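Long-range contacts in hyperpolarization-activated (Ih) channel (Strongylocentrotus purpuratus, PDB 2PTM), which probably conducts cations across the membrane in response to voltage, and binds cyclic AMP through its cytoplasmic C-terminal region: residues 12-17 and 33-38; 122-127 and 158-163. All coordinates share one frame; numbering follows the deposited sequence.

Interaction 1: residues 12-17 and 33-38; sequences EKLKQV and KILDYY. With NCO (cobalt hexammine(III)), chain B.
Two antiparallel helices joined by a short turn form the start of the C-linker, and Y38 of one meets K13, L14 and V17 of the other. The axes of the short segments run 173° apart in direction and approach no closer than 11.4 Å, a wide spacing filled by side chains, with no hydrogen bond between the two segments. Y38 CE2 lies 3.9 Å from K13 CG, the two side chains crossing at about a right angle, while L14 CD1 comes within 3.8 Å of Y38 CB. V17 divides its methyls: with CG1 anti to the backbone N (chi1 162°), that branch meets I34 CG2 at 4.0 Å, leaving CG2 to touch Y38 OH at 3.7 Å. I34 CG2 also sits in the plane of the Y38 ring, at its edge. L14 CD1 reaches L35 CD2 at 4.1 Å. On another side of helix 28-42, D36 OD1 accepts bonds from N6 and N5 of the cobalt hexammine, which E39 also binds. K13 and Y38 bind E55 of the second subunit, by salt bridge and hydrogen bond respectively, and pack on its I52 and V56; M21, later in helix 5-23, touches I34 and L35.

Interaction 2: residues 122-127 and 158-163; sequences IVDIIM and KCETYC. With CMP (adenosine-3',5'-cyclic-monophosphate), chain C.
I122 meets E160 and T161 where two antiparallel strands of the cyclic nucleotide-binding beta-roll part company. Its N-H is taken by T161 OG1 at 3.1 Å, and its carbonyl O accepts E160 N at 2.8 Å. T161 OG1 stands between its own backbone N and carbonyl carbon (chi1 63°), where it can accept from I122 while donating to Y162 O. A valine in its place would probably leave I122 N without this acceptor and Y162 O without this donor, freeing the turn after strand 156-159 to shift. V123 forms a non-hydrogen-bonded pair with C159, and its CG1 touches C163 SG at 3.8 Å. At D124 the backbone pairing with K158 is hydrogen-bonded in both directions; D124 N reaches K158 O at 2.8 Å in a nearly straight bond (170°). The D124 side chain brings OD2 to 2.8 Å from E160 OE1, two like-charged acceptors with carboxylate planes 66° apart, while OD1 is held by S135 of the adjacent strand 132-136. I125 makes no contact with segment 158-163 and packs instead on the nucleotide, CG2 coming 3.7 Å from N9 of cyclic AMP. I126 returns to the strand pair, laying CD1 against K158 CB at 3.9 Å. The K158 chain is extended and its NZ stays 6.9 Å from D124 OD2, too far for a salt bridge. A water can donate to D124 OD2 and, weakly, to K158 O, though it has too few protons for all the acceptors around it. Two acceptors so close would probably raise the affinity of one carboxylate for a proton; one may be protonated part of the time, the pair then carrying a single negative charge.

Interaction 1 and interaction 2 follow one another along the chain, their centres 24 Å apart, yet they touch. The residue that connects them is Y162, near the end of segment 158-163: its OH lies 3.5 Å from D36 CB, and its ring stacks on that of Y40, further along helix 28-42. Q100 adds a second tie, hydrogen-bonded to both Y162 OH and K33 O. Helix 28-42 thus rests against the nucleotide-binding domain through the turn that follows strand 156-159. Cyclic AMP is touched by I125 of segment 122-127, whereas interaction 1 lies away from the pocket and faces the second subunit.

Interaction 1: residues 12-17 and 33-38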
loop_
_atom_site.group_PDB
_atom_site.type_symbol
_atom_site.label_atom_id
_atom_site.label_comp_id
_atom_site.label_asym_id
_atom_site.label_seq_id
_atom_site.Cartn_x
_atom_site.Cartn_y
_atom_site.Cartn_z
ATOM N N GLU A 12 -11.163 -10.174 -22.219
ATOM C CA GLU A 12 -11.718 -10.154 -20.873
ATOM C C GLU A 12 -11.978 -8.710 -20.464
ATOM O O GLU A 12 -13.115 -8.308 -20.217
ATOM C CB GLU A 12 -10.708 -10.773 -19.903
ATOM C CG GLU A 12 -11.313 -11.481 -18.705
ATOM C CD GLU A 12 -11.765 -12.893 -19.036
ATOM O OE1 GLU A 12 -11.829 -13.733 -18.111
ATOM O OE2 GLU A 12 -12.047 -13.163 -20.224
ATOM N N LYS A 13 -10.898 -7.941 -20.403
ATOM C CA LYS A 13 -10.938 -6.536 -20.015
ATOM C C LYS A 13 -11.963 -5.727 -20.807
ATOM O O LYS A 13 -12.786 -5.018 -20.228
ATOM C CB LYS A 13 -9.549 -5.924 -20.206
ATOM C CG LYS A 13 -9.357 -4.560 -19.573
ATOM C CD LYS A 13 -9.108 -4.680 -18.079
ATOM C CE LYS A 13 -10.401 -4.615 -17.290
ATOM N NZ LYS A 13 -11.183 -3.389 -17.604
ATOM N N LEU A 14 -11.907 -5.824 -22.129
ATOM C CA LEU A 14 -12.749 -4.991 -22.980
ATOM C C LEU A 14 -14.235 -5.258 -22.765
ATOM O O LEU A 14 -15.052 -4.346 -22.846
ATOM C CB LEU A 14 -12.389 -5.176 -24.453
ATOM C CG LEU A 14 -12.492 -3.899 -25.288
ATOM C CD1 LEU A 14 -11.622 -2.820 -24.670
ATOM C CD2 LEU A 14 -12.095 -4.148 -26.732
ATOM N N LYS A 15 -14.582 -6.512 -22.497
ATOM C CA LYS A 15 -15.972 -6.871 -22.235
ATOM C C LYS A 15 -16.520 -6.118 -21.021
ATOM O O LYS A 15 -17.587 -5.512 -21.078
ATOM C CB LYS A 15 -16.110 -8.377 -22.048
ATOM N N GLN A 16 -15.773 -6.141 -19.926
ATOM C CA GLN A 16 -16.228 -5.491 -18.709
ATOM C C GLN A 16 -16.199 -3.967 -18.814
ATOM O O GLN A 16 -16.987 -3.285 -18.163
ATOM C CB GLN A 16 -15.416 -5.971 -17.511
ATOM C CG GLN A 16 -14.068 -5.316 -17.375
ATOM C CD GLN A 16 -13.314 -5.821 -16.168
ATOM O OE1 GLN A 16 -13.188 -7.029 -15.970
ATOM N NE2 GLN A 16 -12.803 -4.897 -15.353
ATOM N N VAL A 17 -15.296 -3.436 -19.636
ATOM C CA VAL A 17 -15.241 -1.994 -19.874
ATOM C C VAL A 17 -16.519 -1.508 -20.550
ATOM O O VAL A 17 -17.104 -0.508 -20.146
ATOM C CB VAL A 17 -14.019 -1.591 -20.731
ATOM C CG1 VAL A 17 -14.223 -0.204 -21.337
ATOM C CG2 VAL A 17 -12.751 -1.629 -19.902
ATOM N N LYS A 33 -13.874 7.155 -27.239
ATOM C CA LYS A 33 -12.549 7.611 -26.826
ATOM C C LYS A 33 -11.855 6.530 -26.005
ATOM O O LYS A 33 -10.670 6.235 -26.201
ATOM C CB LYS A 33 -12.646 8.899 -26.009
ATOM C CG LYS A 33 -11.298 9.384 -25.474
ATOM C CD LYS A 33 -11.377 10.765 -24.834
ATOM C CE LYS A 33 -9.955 11.344 -24.605
ATOM N NZ LYS A 33 -9.923 12.303 -23.484
ATOM N N ILE A 34 -12.609 5.937 -25.090
ATOM C CA ILE A 34 -12.084 4.889 -24.223
ATOM C C ILE A 34 -11.724 3.628 -25.007
ATOM O O ILE A 34 -10.641 3.079 -24.836
ATOM C CB ILE A 34 -13.073 4.591 -23.096
ATOM C CG1 ILE A 34 -13.178 5.829 -22.207
ATOM C CG2 ILE A 34 -12.639 3.365 -22.291
ATOM C CD1 ILE A 34 -14.331 5.800 -21.225
ATOM N N LEU A 35 -12.618 3.178 -25.881
ATOM C CA LEU A 35 -12.318 2.001 -26.708
ATOM C C LEU A 35 -11.111 2.244 -27.612
ATOM O O LEU A 35 -10.256 1.370 -27.755
ATOM C CB LEU A 35 -13.539 1.591 -27.533
ATOM C CG LEU A 35 -14.751 1.155 -26.705
ATOM C CD1 LEU A 35 -15.954 0.875 -27.611
ATOM C CD2 LEU A 35 -14.413 -0.084 -25.868
ATOM N N ASP A 36 -11.033 3.430 -28.217
ATOM C CA ASP A 36 -9.867 3.798 -29.034
ATOM C C ASP A 36 -8.570 3.777 -28.224
ATOM O O ASP A 36 -7.496 3.398 -28.726
ATOM C CB ASP A 36 -10.033 5.202 -29.614
ATOM C CG ASP A 36 -11.089 5.272 -30.692
ATOM O OD1 ASP A 36 -11.685 4.232 -31.024
ATOM O OD2 ASP A 36 -11.326 6.384 -31.204
ATOM N N TYR A 37 -8.657 4.231 -26.980
ATOM C CA TYR A 37 -7.490 4.214 -26.094
ATOM C C TYR A 37 -7.016 2.780 -25.827
ATOM O O TYR A 37 -5.827 2.483 -25.949
ATOM C CB TYR A 37 -7.784 4.958 -24.775
ATOM C CG TYR A 37 -6.662 4.865 -23.752
ATOM C CD1 TYR A 37 -5.716 5.879 -23.626
ATOM C CD2 TYR A 37 -6.536 3.751 -22.926
ATOM C CE1 TYR A 37 -4.688 5.795 -22.687
ATOM C CE2 TYR A 37 -5.508 3.660 -21.990
ATOM C CZ TYR A 37 -4.593 4.683 -21.875
ATOM O OH TYR A 37 -3.577 4.576 -20.949
ATOM N N TYR A 38 -7.933 1.884 -25.472
ATOM C CA TYR A 38 -7.528 0.504 -25.189
ATOM C C TYR A 38 -6.926 -0.141 -26.421
ATOM O O TYR A 38 -5.935 -0.860 -26.331
ATOM C CB TYR A 38 -8.700 -0.343 -24.690
ATOM C CG TYR A 38 -8.918 -0.258 -23.193
ATOM C CD1 TYR A 38 -9.788 0.674 -22.653
ATOM C CD2 TYR A 38 -8.242 -1.106 -22.321
ATOM C CE1 TYR A 38 -9.984 0.763 -21.285
ATOM C CE2 TYR A 38 -8.432 -1.025 -20.951
ATOM C CZ TYR A 38 -9.309 -0.090 -20.443
ATOM O OH TYR A 38 -9.516 0.005 -19.087
HETATM CO CO NCO B . -12.142 1.315 -33.901
HETATM N N1 NCO B . -11.613 -0.774 -33.955
HETATM N N2 NCO B . -13.052 1.152 -35.861
HETATM N N3 NCO B . -14.109 1.019 -32.907
HETATM N N4 NCO B . -10.070 1.855 -34.894
HETATM N N5 NCO B . -12.621 3.427 -33.890
HETATM N N6 NCO B . -11.182 1.424 -31.895
#

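Interaction 2: residues 122-127 and 158-163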
loop_
_atom_site.group_PDB
_atom_site.type_symbol
_atom_site.label_atom_id
_atom_site.label_comp_id
_atom_site.label_asym_id
_atom_site.label_seq_id
_atom_site.Cartn_x
_atom_site.Cartn_y
_atom_site.Cartn_z
ATOM N N ILE A 122 3.552 14.517 -30.688
ATOM C CA ILE A 122 3.776 15.956 -30.781
ATOM C C ILE A 122 2.842 16.650 -29.803
ATOM O O ILE A 122 1.649 16.356 -29.774
ATOM C CB ILE A 122 3.466 16.464 -32.192
ATOM C CG1 ILE A 122 4.404 15.800 -33.205
ATOM C CG2 ILE A 122 3.577 17.974 -32.234
ATOM C CD1 ILE A 122 4.059 16.098 -34.641
ATOM N N VAL A 123 3.386 17.552 -28.990
ATOM C CA VAL A 123 2.572 18.358 -28.088
ATOM C C VAL A 123 2.805 19.842 -28.350
ATOM O O VAL A 123 3.865 20.231 -28.850
ATOM C CB VAL A 123 2.860 18.031 -26.594
ATOM C CG1 VAL A 123 2.625 16.562 -26.327
ATOM C CG2 VAL A 123 4.285 18.407 -26.227
ATOM N N ASP A 124 1.796 20.657 -28.043
ATOM C CA ASP A 124 1.911 22.110 -28.125
ATOM C C ASP A 124 2.083 22.677 -26.728
ATOM O O ASP A 124 1.407 22.238 -25.797
ATOM C CB ASP A 124 0.643 22.715 -28.731
ATOM C CG ASP A 124 0.517 22.451 -30.216
ATOM O OD1 ASP A 124 1.546 22.244 -30.896
ATOM O OD2 ASP A 124 -0.626 22.468 -30.707
ATOM N N ILE A 125 2.989 23.644 -26.587
ATOM C CA ILE A 125 3.153 24.387 -25.343
ATOM C C ILE A 125 2.337 25.676 -25.463
ATOM O O ILE A 125 2.633 26.518 -26.303
ATOM C CB ILE A 125 4.643 24.740 -25.094
ATOM C CG1 ILE A 125 5.524 23.479 -25.172
ATOM C CG2 ILE A 125 4.819 25.476 -23.767
ATOM C CD1 ILE A 125 5.105 22.371 -24.244
ATOM N N ILE A 126 1.309 25.823 -24.633
ATOM C CA ILE A 126 0.357 26.921 -24.773
ATOM C C ILE A 126 0.430 27.872 -23.582
ATOM O O ILE A 126 0.170 27.472 -22.449
ATOM C CB ILE A 126 -1.089 26.376 -24.900
ATOM C CG1 ILE A 126 -1.151 25.294 -25.989
ATOM C CG2 ILE A 126 -2.080 27.520 -25.148
ATOM C CD1 ILE A 126 -2.521 24.675 -26.177
ATOM N N MET A 127 0.783 29.127 -23.837
ATOM C CA MET A 127 0.910 30.112 -22.768
ATOM C C MET A 127 -0.456 30.501 -22.218
ATOM O O MET A 127 -1.485 30.186 -22.815
ATOM C CB MET A 127 1.662 31.352 -23.261
ATOM C CG MET A 127 3.051 31.049 -23.795
ATOM S SD MET A 127 3.943 29.880 -22.743
ATOM C CE MET A 127 4.004 30.781 -21.186
ATOM N N LYS A 158 -0.660 20.406 -24.610
ATOM C CA LYS A 158 -1.793 19.756 -25.264
ATOM C C LYS A 158 -1.296 18.848 -26.370
ATOM O O LYS A 158 -0.503 19.265 -27.203
ATOM C CB LYS A 158 -2.732 20.811 -25.858
ATOM C CG LYS A 158 -4.037 20.279 -26.457
ATOM C CD LYS A 158 -4.884 21.451 -26.963
ATOM C CE LYS A 158 -6.291 21.000 -27.391
ATOM N NZ LYS A 158 -7.038 22.103 -28.056
ATOM N N CYS A 159 -1.776 17.607 -26.388
ATOM C CA CYS A 159 -1.375 16.655 -27.419
ATOM C C CYS A 159 -1.957 16.988 -28.793
ATOM O O CYS A 159 -3.159 17.229 -28.927
ATOM C CB CYS A 159 -1.828 15.253 -27.039
ATOM S SG CYS A 159 -1.061 14.641 -25.552
ATOM N N GLU A 160 -1.109 16.968 -29.817
ATOM C CA GLU A 160 -1.575 17.119 -31.189
ATOM C C GLU A 160 -1.910 15.741 -31.757
ATOM O O GLU A 160 -2.866 15.599 -32.500
ATOM C CB GLU A 160 -0.523 17.817 -32.069
ATOM C CG GLU A 160 -0.353 19.304 -31.816
ATOM C CD GLU A 160 -1.389 20.139 -32.547
ATOM O OE1 GLU A 160 -0.998 21.132 -33.190
ATOM O OE2 GLU A 160 -2.592 19.792 -32.491
ATOM N N THR A 161 -1.122 14.732 -31.387
ATOM C CA THR A 161 -1.257 13.387 -31.932
ATOM C C THR A 161 -1.499 12.455 -30.758
ATOM O O THR A 161 -1.583 12.912 -29.624
ATOM C CB THR A 161 0.045 12.948 -32.614
ATOM O OG1 THR A 161 1.094 12.896 -31.637
ATOM C CG2 THR A 161 0.454 13.925 -33.721
ATOM N N TYR A 162 -1.622 11.157 -31.013
ATOM C CA TYR A 162 -1.468 10.197 -29.927
ATOM C C TYR A 162 -0.050 10.374 -29.398
ATOM O O TYR A 162 0.885 10.547 -30.184
ATOM C CB TYR A 162 -1.668 8.760 -30.432
ATOM C CG TYR A 162 -3.098 8.298 -30.325
ATOM C CD1 TYR A 162 -4.027 8.631 -31.299
ATOM C CD2 TYR A 162 -3.525 7.545 -29.232
ATOM C CE1 TYR A 162 -5.345 8.219 -31.198
ATOM C CE2 TYR A 162 -4.830 7.136 -29.114
ATOM C CZ TYR A 162 -5.741 7.476 -30.102
ATOM O OH TYR A 162 -7.044 7.071 -29.992
ATOM N N CYS A 163 0.118 10.332 -28.079
ATOM C CA CYS A 163 1.439 10.500 -27.479
ATOM C C CYS A 163 1.733 9.366 -26.532
ATOM O O CYS A 163 0.891 8.996 -25.719
ATOM C CB CYS A 163 1.546 11.829 -26.720
ATOM S SG CYS A 163 1.512 13.270 -27.817
HETATM P P CMP C . 5.920 23.037 -16.210
HETATM O O1P CMP C . 5.737 24.541 -15.836
HETATM O O2P CMP C . 6.164 22.097 -15.128
HETATM O "O5'" CMP C . 4.622 22.789 -17.127
HETATM C "C5'" CMP C . 4.493 23.131 -18.487
HETATM C "C4'" CMP C . 5.732 22.788 -19.303
HETATM O "O4'" CMP C . 5.846 23.427 -20.570
HETATM C "C3'" CMP C . 6.920 23.370 -18.575
HETATM O "O3'" CMP C . 7.163 23.046 -17.249
HETATM C "C2'" CMP C . 8.105 23.229 -19.530
HETATM O "O2'" CMP C . 8.480 21.860 -19.597
HETATM C "C1'" CMP C . 7.291 23.483 -20.845
HETATM N N9 CMP C . 7.577 24.771 -21.408
HETATM C C8 CMP C . 7.169 26.054 -20.966
HETATM N N7 CMP C . 7.589 27.039 -21.778
HETATM C C5 CMP C . 8.321 26.397 -22.783
HETATM C C6 CMP C . 9.044 26.839 -23.929
HETATM N N6 CMP C . 9.100 28.171 -24.249
HETATM N N1 CMP C . 9.677 25.911 -24.710
HETATM C C2 CMP C . 9.582 24.604 -24.380
HETATM N N3 CMP C . 8.936 24.032 -23.341
HETATM C C4 CMP C . 8.309 24.959 -22.577
HETATM O O HOH W 1 -2.272 20.332 -29.434
#